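Local structure of diaminopropionate ammonia-lyase (Escherichia coli, 4D9I) at residues 31-39 / 96-104; 314-322 / 384-395. The protein uses pyridoxal 5'-phosphate to catalyse the alpha,beta-elimination of both L- and D-2,3-diaminopropionate, yielding pyruvate and ammonia. All blocks are in the same frame, centred on the assembly; numbering follows the deposited sequence.

Interaction 1. Residues 31-39 / 96-104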
loop_
_atom_site.group_PDB
_atom_site.type_symbol
_atom_site.label_atom_id
_atom_site.label_comp_id
_atom_site.label_asym_id
_atom_site.label_seq_id
_atom_site.Cartn_x
_atom_site.Cartn_y
_atom_site.Cartn_z
ATOM N N LEU B 31 -10.614 -35.379 -3.676
ATOM C CA LEU B 31 -10.417 -36.183 -2.466
ATOM C C LEU B 31 -9.736 -35.367 -1.363
ATOM O O LEU B 31 -10.195 -35.355 -0.217
ATOM C CB LEU B 31 -9.618 -37.453 -2.776
ATOM C CG LEU B 31 -10.305 -38.526 -3.634
ATOM C CD1 LEU B 31 -9.334 -39.646 -3.990
ATOM C CD2 LEU B 31 -11.531 -39.094 -2.921
ATOM N N ALA B 32 -8.657 -34.667 -1.716
ATOM C CA ALA B 32 -7.982 -33.799 -0.758
ATOM C C ALA B 32 -8.943 -32.731 -0.219
ATOM O O ALA B 32 -9.039 -32.529 0.993
ATOM C CB ALA B 32 -6.742 -33.162 -1.378
ATOM N N ARG B 33 -9.686 -32.081 -1.112
ATOM C CA ARG B 33 -10.613 -31.035 -0.680
ATOM C C ARG B 33 -11.695 -31.529 0.292
ATOM O O ARG B 33 -12.025 -30.842 1.266
ATOM C CB ARG B 33 -11.256 -30.322 -1.874
ATOM C CG ARG B 33 -12.095 -29.136 -1.429
ATOM C CD ARG B 33 -12.509 -28.255 -2.586
ATOM N NE ARG B 33 -13.320 -27.153 -2.094
ATOM C CZ ARG B 33 -13.950 -26.289 -2.870
ATOM N NH1 ARG B 33 -13.866 -26.390 -4.194
ATOM N NH2 ARG B 33 -14.672 -25.325 -2.318
ATOM N N GLN B 34 -12.256 -32.700 -0.001
ATOM C CA GLN B 34 -13.185 -33.387 0.896
ATOM C C GLN B 34 -12.608 -33.549 2.304
ATOM O O GLN B 34 -13.326 -33.376 3.300
ATOM C CB GLN B 34 -13.517 -34.769 0.346
ATOM C CG GLN B 34 -14.417 -34.791 -0.887
ATOM C CD GLN B 34 -14.618 -36.218 -1.405
ATOM O OE1 GLN B 34 -15.266 -37.044 -0.756
ATOM N NE2 GLN B 34 -14.044 -36.515 -2.573
ATOM N N PHE B 35 -11.313 -33.877 2.365
ATOM C CA PHE B 35 -10.572 -33.979 3.620
ATOM C C PHE B 35 -10.482 -32.620 4.302
ATOM O O PHE B 35 -10.851 -32.490 5.464
ATOM C CB PHE B 35 -9.166 -34.551 3.376
ATOM C CG PHE B 35 -8.226 -34.361 4.529
ATOM C CD1 PHE B 35 -8.254 -35.225 5.610
ATOM C CD2 PHE B 35 -7.308 -33.310 4.533
ATOM C CE1 PHE B 35 -7.402 -35.047 6.682
ATOM C CE2 PHE B 35 -6.444 -33.130 5.604
ATOM C CZ PHE B 35 -6.495 -34.002 6.679
ATOM N N HIS B 36 -9.999 -31.614 3.569
ATOM C CA HIS B 36 -9.871 -30.239 4.095
ATOM C C HIS B 36 -11.144 -29.632 4.613
ATOM O O HIS B 36 -11.122 -28.892 5.595
ATOM C CB HIS B 36 -9.249 -29.311 3.063
ATOM C CG HIS B 36 -7.822 -29.656 2.727
ATOM N ND1 HIS B 36 -7.387 -29.780 1.459
ATOM C CD2 HIS B 36 -6.732 -29.924 3.546
ATOM C CE1 HIS B 36 -6.085 -30.091 1.467
ATOM N NE2 HIS B 36 -5.687 -30.181 2.745
ATOM N N GLN B 37 -12.258 -29.955 3.964
ATOM C CA GLN B 37 -13.602 -29.480 4.351
ATOM C C GLN B 37 -14.050 -29.982 5.753
ATOM O O GLN B 37 -15.024 -29.476 6.337
ATOM C CB GLN B 37 -14.608 -29.926 3.279
ATOM C CG GLN B 37 -16.071 -29.841 3.702
ATOM C CD GLN B 37 -16.869 -31.078 3.345
ATOM O OE1 GLN B 37 -16.584 -32.192 3.825
ATOM N NE2 GLN B 37 -17.899 -30.890 2.518
ATOM N N LYS B 38 -13.337 -30.970 6.289
ATOM C CA LYS B 38 -13.706 -31.542 7.590
ATOM C C LYS B 38 -12.916 -30.913 8.729
ATOM O O LYS B 38 -13.112 -31.255 9.897
ATOM C CB LYS B 38 -13.510 -33.065 7.590
ATOM C CG LYS B 38 -14.273 -33.790 6.496
ATOM C CD LYS B 38 -13.898 -35.259 6.463
ATOM C CE LYS B 38 -14.722 -36.007 5.428
ATOM N NZ LYS B 38 -14.075 -37.295 5.060
ATOM N N ILE B 39 -12.022 -29.995 8.385
ATOM C CA ILE B 39 -11.165 -29.350 9.376
ATOM C C ILE B 39 -11.825 -28.070 9.863
ATOM O O ILE B 39 -12.331 -27.296 9.051
ATOM C CB ILE B 39 -9.775 -29.007 8.782
ATOM C CG1 ILE B 39 -9.063 -30.273 8.290
ATOM C CG2 ILE B 39 -8.924 -28.241 9.788
ATOM C CD1 ILE B 39 -7.895 -29.988 7.355
ATOM N N ASP B 96 -9.039 -45.489 7.477
ATOM C CA ASP B 96 -9.386 -45.021 6.145
ATOM C C ASP B 96 -9.666 -43.513 6.199
ATOM O O ASP B 96 -10.729 -43.085 6.670
ATOM C CB ASP B 96 -10.596 -45.791 5.600
ATOM C CG ASP B 96 -10.939 -45.421 4.156
ATOM O OD1 ASP B 96 -11.655 -46.193 3.509
ATOM O OD2 ASP B 96 -10.504 -44.372 3.650
ATOM N N ILE B 97 -8.701 -42.732 5.711
ATOM C CA ILE B 97 -8.752 -41.262 5.727
ATOM C C ILE B 97 -9.985 -40.690 5.000
ATOM O O ILE B 97 -10.481 -39.628 5.359
ATOM C CB ILE B 97 -7.450 -40.646 5.144
ATOM C CG1 ILE B 97 -7.412 -39.117 5.356
ATOM C CG2 ILE B 97 -7.270 -41.023 3.674
ATOM C CD1 ILE B 97 -6.068 -38.476 5.025
ATOM N N GLU B 98 -10.467 -41.410 3.991
ATOM C CA GLU B 98 -11.602 -40.979 3.177
ATOM C C GLU B 98 -12.948 -41.061 3.895
ATOM O O GLU B 98 -13.896 -40.382 3.518
ATOM C CB GLU B 98 -11.682 -41.836 1.920
ATOM C CG GLU B 98 -10.512 -41.669 0.970
ATOM C CD GLU B 98 -10.778 -42.334 -0.363
ATOM O OE1 GLU B 98 -11.961 -42.393 -0.764
ATOM O OE2 GLU B 98 -9.816 -42.805 -1.008
ATOM N N THR B 99 -13.042 -41.915 4.909
ATOM C CA THR B 99 -14.320 -42.152 5.565
ATOM C C THR B 99 -14.329 -41.756 7.039
ATOM O O THR B 99 -15.052 -42.344 7.837
ATOM C CB THR B 99 -14.753 -43.631 5.436
ATOM O OG1 THR B 99 -13.754 -44.471 6.025
ATOM C CG2 THR B 99 -14.931 -44.008 3.978
ATOM N N LEU B 100 -13.527 -40.769 7.411
ATOM C CA LEU B 100 -13.548 -40.283 8.787
ATOM C C LEU B 100 -13.397 -38.767 8.840
ATOM O O LEU B 100 -13.022 -38.140 7.851
ATOM C CB LEU B 100 -12.486 -40.998 9.642
ATOM C CG LEU B 100 -11.036 -41.013 9.146
ATOM C CD1 LEU B 100 -10.407 -39.626 9.149
ATOM C CD2 LEU B 100 -10.214 -41.979 9.990
ATOM N N SER B 101 -13.702 -38.181 9.993
ATOM C CA SER B 101 -13.514 -36.742 10.189
ATOM C C SER B 101 -12.137 -36.460 10.781
ATOM O O SER B 101 -11.534 -37.329 11.407
ATOM C CB SER B 101 -14.607 -36.179 11.105
ATOM O OG SER B 101 -14.645 -36.856 12.356
ATOM N N PHE B 102 -11.668 -35.235 10.598
ATOM C CA PHE B 102 -10.422 -34.743 11.180
ATOM C C PHE B 102 -10.495 -34.774 12.701
ATOM O O PHE B 102 -9.499 -35.081 13.357
ATOM C CB PHE B 102 -10.162 -33.314 10.692
ATOM C CG PHE B 102 -8.771 -32.811 10.962
ATOM C CD1 PHE B 102 -8.538 -31.879 11.973
ATOM C CD2 PHE B 102 -7.697 -33.238 10.191
ATOM C CE1 PHE B 102 -7.251 -31.396 12.210
ATOM C CE2 PHE B 102 -6.409 -32.760 10.429
ATOM C CZ PHE B 102 -6.189 -31.831 11.432
ATOM N N GLU B 103 -11.677 -34.478 13.256
ATOM C CA GLU B 103 -11.903 -34.557 14.701
ATOM C C GLU B 103 -11.821 -35.991 15.212
ATOM O O GLU B 103 -11.280 -36.233 16.291
ATOM C CB GLU B 103 -13.239 -33.928 15.095
ATOM C CG GLU B 103 -13.557 -34.041 16.584
ATOM C CD GLU B 103 -14.597 -33.045 17.060
ATOM O OE1 GLU B 103 -15.212 -32.346 16.218
ATOM O OE2 GLU B 103 -14.806 -32.960 18.291
ATOM N N HIS B 104 -12.347 -36.941 14.443
ATOM C CA HIS B 104 -12.147 -38.351 14.782
ATOM C C HIS B 104 -10.681 -38.671 14.831
ATOM O O HIS B 104 -10.229 -39.408 15.721
ATOM C CB HIS B 104 -12.872 -39.281 13.817
ATOM C CG HIS B 104 -14.357 -39.387 14.069
ATOM N ND1 HIS B 104 -15.264 -39.337 13.076
ATOM C CD2 HIS B 104 -15.081 -39.533 15.254
ATOM C CE1 HIS B 104 -16.504 -39.453 13.593
ATOM N NE2 HIS B 104 -16.389 -39.570 14.927
HETATM O O HOH W 1 -14.033 -33.039 11.960
HETATM O O HOH W 2 -11.484 -37.199 4.283
#

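Interaction 2. Residues 314-322 / 384-395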
loop_
_atom_site.group_PDB
_atom_site.type_symbol
_atom_site.label_atom_id
_atom_site.label_comp_id
_atom_site.label_asym_id
_atom_site.label_seq_id
_atom_site.Cartn_x
_atom_site.Cartn_y
_atom_site.Cartn_z
ATOM N N ASP B 314 15.367 -10.278 -7.978
ATOM C CA ASP B 314 14.772 -10.252 -6.633
ATOM C C ASP B 314 13.709 -9.163 -6.444
ATOM O O ASP B 314 12.631 -9.428 -5.904
ATOM C CB ASP B 314 15.863 -10.044 -5.581
ATOM C CG ASP B 314 16.425 -11.345 -5.042
ATOM O OD1 ASP B 314 17.476 -11.303 -4.355
ATOM O OD2 ASP B 314 15.821 -12.415 -5.294
ATOM N N SER B 315 14.024 -7.947 -6.892
ATOM C CA SER B 315 13.157 -6.776 -6.734
ATOM C C SER B 315 11.792 -6.840 -7.453
ATOM O O SER B 315 10.885 -6.044 -7.162
ATOM C CB SER B 315 13.919 -5.512 -7.160
ATOM O OG SER B 315 14.250 -5.559 -8.534
ATOM N N VAL B 316 11.633 -7.804 -8.359
ATOM C CA VAL B 316 10.341 -8.062 -8.991
ATOM C C VAL B 316 9.290 -8.433 -7.932
ATOM O O VAL B 316 8.145 -7.965 -7.996
ATOM C CB VAL B 316 10.458 -9.183 -10.058
ATOM C CG1 VAL B 316 9.084 -9.643 -10.533
ATOM C CG2 VAL B 316 11.281 -8.702 -11.244
ATOM N N ALA B 317 9.704 -9.259 -6.964
ATOM C CA ALA B 317 8.844 -9.721 -5.879
ATOM C C ALA B 317 8.453 -8.547 -4.993
ATOM O O ALA B 317 7.277 -8.367 -4.699
ATOM C CB ALA B 317 9.544 -10.831 -5.071
ATOM N N ALA B 318 9.437 -7.724 -4.627
ATOM C CA ALA B 318 9.186 -6.490 -3.867
ATOM C C ALA B 318 8.126 -5.599 -4.540
ATOM O O ALA B 318 7.203 -5.146 -3.883
ATOM C CB ALA B 318 10.474 -5.724 -3.641
ATOM N N LEU B 319 8.272 -5.357 -5.843
ATOM C CA LEU B 319 7.298 -4.592 -6.627
ATOM C C LEU B 319 5.891 -5.213 -6.522
ATOM O O LEU B 319 4.925 -4.523 -6.256
ATOM C CB LEU B 319 7.750 -4.538 -8.085
ATOM C CG LEU B 319 6.819 -3.906 -9.136
ATOM C CD1 LEU B 319 6.591 -2.436 -8.798
ATOM C CD2 LEU B 319 7.459 -4.038 -10.516
ATOM N N GLY B 320 5.804 -6.526 -6.696
ATOM C CA GLY B 320 4.545 -7.239 -6.493
ATOM C C GLY B 320 3.908 -7.028 -5.120
ATOM O O GLY B 320 2.709 -6.820 -5.021
ATOM N N MET B 321 4.707 -7.140 -4.058
ATOM C CA MET B 321 4.215 -6.932 -2.696
ATOM C C MET B 321 3.522 -5.562 -2.564
ATOM O O MET B 321 2.434 -5.455 -1.977
ATOM C CB MET B 321 5.371 -6.988 -1.699
ATOM C CG MET B 321 6.024 -8.361 -1.560
ATOM S SD MET B 321 7.558 -8.312 -0.610
ATOM C CE MET B 321 7.010 -8.053 1.072
ATOM N N ARG B 322 4.170 -4.529 -3.085
ATOM C CA ARG B 322 3.638 -3.161 -2.998
ATOM C C ARG B 322 2.373 -2.958 -3.824
ATOM O O ARG B 322 1.443 -2.238 -3.395
ATOM C CB ARG B 322 4.692 -2.146 -3.430
ATOM C CG ARG B 322 5.888 -2.086 -2.481
ATOM C CD ARG B 322 6.863 -1.003 -2.894
ATOM N NE ARG B 322 8.161 -1.312 -2.330
ATOM C CZ ARG B 322 9.195 -1.728 -3.032
ATOM N NH1 ARG B 322 9.107 -1.854 -4.354
ATOM N NH2 ARG B 322 10.311 -1.977 -2.407
ATOM N N HIS B 384 10.057 -7.560 7.484
ATOM C CA HIS B 384 10.401 -7.481 6.061
ATOM C C HIS B 384 9.272 -6.902 5.230
ATOM O O HIS B 384 9.491 -6.083 4.302
ATOM C CB HIS B 384 10.814 -8.884 5.590
ATOM C CG HIS B 384 11.120 -8.977 4.122
ATOM N ND1 HIS B 384 12.256 -8.488 3.587
ATOM C CD2 HIS B 384 10.382 -9.512 3.070
ATOM C CE1 HIS B 384 12.251 -8.699 2.258
ATOM N NE2 HIS B 384 11.099 -9.330 1.941
ATOM N N TYR B 385 8.049 -7.346 5.520
ATOM C CA TYR B 385 6.886 -6.889 4.758
ATOM C C TYR B 385 6.799 -5.356 4.826
ATOM O O TYR B 385 6.675 -4.683 3.803
ATOM C CB TYR B 385 5.584 -7.505 5.287
ATOM C CG TYR B 385 4.393 -7.054 4.458
ATOM C CD1 TYR B 385 4.141 -7.625 3.216
ATOM C CD2 TYR B 385 3.563 -6.020 4.899
ATOM C CE1 TYR B 385 3.077 -7.201 2.420
ATOM C CE2 TYR B 385 2.493 -5.589 4.123
ATOM C CZ TYR B 385 2.260 -6.162 2.903
ATOM O OH TYR B 385 1.211 -5.741 2.160
ATOM N N ARG B 386 6.901 -4.821 6.041
ATOM C CA ARG B 386 6.755 -3.378 6.238
ATOM C C ARG B 386 7.974 -2.604 5.725
ATOM O O ARG B 386 7.833 -1.488 5.190
ATOM C CB ARG B 386 6.438 -3.051 7.703
ATOM C CG ARG B 386 5.053 -3.523 8.149
ATOM C CD ARG B 386 3.952 -3.053 7.204
ATOM N NE ARG B 386 2.689 -3.749 7.453
ATOM C CZ ARG B 386 1.510 -3.374 6.955
ATOM N NH1 ARG B 386 1.418 -2.294 6.175
ATOM N NH2 ARG B 386 0.422 -4.091 7.231
ATOM N N GLU B 387 9.164 -3.196 5.855
ATOM C CA GLU B 387 10.356 -2.613 5.229
ATOM C C GLU B 387 10.176 -2.443 3.706
ATOM O O GLU B 387 10.550 -1.406 3.132
ATOM C CB GLU B 387 11.620 -3.428 5.586
ATOM C CG GLU B 387 12.111 -3.133 6.985
ATOM C CD GLU B 387 13.061 -4.181 7.559
ATOM O OE1 GLU B 387 13.323 -5.220 6.923
ATOM O OE2 GLU B 387 13.535 -3.961 8.677
ATOM N N VAL B 388 9.553 -3.428 3.059
ATOM C CA VAL B 388 9.271 -3.322 1.619
ATOM C C VAL B 388 8.179 -2.280 1.305
ATOM O O VAL B 388 8.388 -1.382 0.474
ATOM C CB VAL B 388 8.911 -4.690 0.982
ATOM C CG1 VAL B 388 8.502 -4.540 -0.490
ATOM C CG2 VAL B 388 10.075 -5.674 1.100
ATOM N N VAL B 389 7.014 -2.412 1.936
ATOM C CA VAL B 389 5.832 -1.624 1.500
ATOM C C VAL B 389 5.859 -0.196 2.041
ATOM O O VAL B 389 5.355 0.735 1.386
ATOM C CB VAL B 389 4.474 -2.333 1.761
ATOM C CG1 VAL B 389 4.462 -3.717 1.106
ATOM C CG2 VAL B 389 4.144 -2.444 3.245
ATOM N N TRP B 390 6.462 -0.026 3.217
ATOM C CA TRP B 390 6.601 1.311 3.836
ATOM C C TRP B 390 7.940 1.970 3.619
ATOM O O TRP B 390 8.008 3.148 3.259
ATOM C CB TRP B 390 6.344 1.237 5.336
ATOM C CG TRP B 390 4.917 0.951 5.757
ATOM C CD1 TRP B 390 3.780 0.864 4.956
ATOM C CD2 TRP B 390 4.427 0.745 7.135
ATOM N NE1 TRP B 390 2.669 0.611 5.717
ATOM C CE2 TRP B 390 2.980 0.544 7.031
ATOM C CE3 TRP B 390 5.023 0.715 8.397
ATOM C CZ2 TRP B 390 2.186 0.312 8.155
ATOM C CZ3 TRP B 390 4.210 0.477 9.516
ATOM C CH2 TRP B 390 2.829 0.280 9.393
ATOM N N GLU B 391 9.031 1.236 3.854
ATOM C CA GLU B 391 10.374 1.843 3.803
ATOM C C GLU B 391 10.895 1.911 2.369
ATOM O O GLU B 391 11.845 2.634 2.069
ATOM C CB GLU B 391 11.358 1.090 4.714
ATOM C CG GLU B 391 10.968 1.127 6.183
ATOM C CD GLU B 391 11.937 0.410 7.104
ATOM O OE1 GLU B 391 13.133 0.272 6.770
ATOM O OE2 GLU B 391 11.505 0.019 8.200
ATOM N N GLY B 392 10.255 1.162 1.484
ATOM C CA GLY B 392 10.697 1.073 0.098
ATOM C C GLY B 392 11.981 0.267 -0.075
ATOM O O GLY B 392 12.666 0.411 -1.080
ATOM N N LYS B 393 12.320 -0.557 0.916
ATOM C CA LYS B 393 13.372 -1.577 0.748
ATOM C C LYS B 393 13.189 -2.364 -0.564
ATOM O O LYS B 393 12.056 -2.687 -0.962
ATOM C CB LYS B 393 13.391 -2.547 1.943
ATOM C CG LYS B 393 14.632 -3.431 1.999
ATOM C CD LYS B 393 14.723 -4.250 3.290
ATOM C CE LYS B 393 13.829 -5.490 3.223
ATOM N NZ LYS B 393 13.837 -6.298 4.482
ATOM N N HIS B 394 14.305 -2.665 -1.229
ATOM C CA HIS B 394 14.301 -3.393 -2.514
ATOM C C HIS B 394 13.518 -2.612 -3.540
ATOM O O HIS B 394 12.675 -3.154 -4.271
ATOM C CB HIS B 394 13.784 -4.843 -2.378
ATOM C CG HIS B 394 14.582 -5.703 -1.405
ATOM N ND1 HIS B 394 15.929 -5.646 -1.309
ATOM C CD2 HIS B 394 14.165 -6.675 -0.483
ATOM C CE1 HIS B 394 16.354 -6.515 -0.363
ATOM N NE2 HIS B 394 15.276 -7.147 0.139
ATOM N N ALA B 395 13.792 -1.311 -3.588
ATOM C CA ALA B 395 13.143 -0.419 -4.533
ATOM C C ALA B 395 13.547 -0.771 -5.952
ATOM O O ALA B 395 14.544 -1.460 -6.178
ATOM C CB ALA B 395 13.476 1.037 -4.234
HETATM O O HOH W 3 15.867 -3.359 -8.596
HETATM O O HOH W 4 11.169 -3.231 -6.777
HETATM O O HOH W 5 0.848 -7.003 -0.199
#

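Interaction 1. Residues 31-39 / 96-104
Lys38 and Ile39, in the type I turn from His36 to Ile39, come alongside Ser101 and Phe102 at the start of helix 102-106, with the CA atoms of Ile39 and Phe102 5.7 Å apart. The case illustrates how one long lysine and a few rings can join the end of one helix to the segment leading into another. The Lys38 chain, extended beyond CG, runs past Ser101 and delivers NZ to Leu100 O in a hydrogen bond of 3.1 Å. The ammonium stands above that carbonyl plane. Its second grip is indirect, through a water that accepts from Lys38 NZ at 2.7 Å and donates to Ile97 O. Another water joins Lys38 O to Glu103 N in the first turn of helix 102-106, where Ser101 is the N-cap and its OG accepts from His104 N at 3.1 Å. The remaining contacts are apolar. Ile39 CG1 sits over one face of the Phe102 ring in a CH-pi contact, 3.9 Å from its centroid and 20° off the normal. Phe102 extends toward Ile39 because CG lies anti to the backbone N (chi1 -167°). Phe35 CZ meets Phe102 CD2 at 3.8 Å with the ring planes at 75°, while Phe35 CD1 touches the Ile97 methyl CD1. Phe35 and Ile97 both rest on Ala86 of helix 81-93, Ile39 and Phe102 pack against helix 122-133 through Trp129 and Gln133, and Arg33 on the same helix as Phe35 forms salt bridges with Asp211 and Glu215 of helix 208-220.

Interaction 2. Residues 314-322 / 384-395
Helix 315-325 and the C-terminal helix 382-389 cross almost at right angles in this contact: the axes of segments 315-322 and 384-389 approach to 9.5 Å at 85°, and the tail beyond the second helix turns back across the first. Arg322 reaches into the bend between helix and tail. Its NE donates to Val388 O at 2.8 Å in a nearly straight bond; the oxygen lies in the guanidinium plane, whereas the donor stands 48° out of the carbonyl plane. Val388 CG1 covers one guanidinium face. A water donates to both Ser315 O and His394 O, joining Ser315 to the tail. Farther along, Ala318 CB packs against His394 CB at 3.7 Å. Met321 bends at chi3 (73°), which brings its methyl CE to Tyr385 CD1 at 3.6 Å and to Val388 CB at 3.9 Å, while SD lies against both Val388 methyls. With an alanine at Met321, a gap would probably open between the helices, leaving Val388 without its sulfur contact and Tyr385 CD1 without the methyl against it. A further water bridges Met321 O and Tyr385 OH, though the main polar partner of that hydroxyl is Asn326 of the second subunit. Arg322 NH1 bonds to Trp390 O of the second subunit, and Trp390 O likewise accepts from Arg322 NH1 of that subunit. Such reciprocal bonding is characteristic of a homodimer interface, built here from near-perpendicular helix packing in a fold type II pyridoxal-phosphate enzyme.

Overall arrangement
Followed from the N terminus, the two contacts illustrate closures arranged in series. Interaction 1 comes first: it closes a loop of 56 residues that includes strand 61-66 and helix 81-93, bringing the end of helix 26-36 to the start of helix 102-106. Farther along the chain, beyond the strands of the four-stranded parallel sheet, interaction 2 opens, spanning 61 residues to join helix 315-325 to the C-terminal helix and tail. Neither nests within nor crosses the other. The centres of interactions 1 and 2 are about 38 Å apart, on opposite sides of the chain's centre. Interaction 1 touches no other subunit, whereas interaction 2 belongs to the dimer interface.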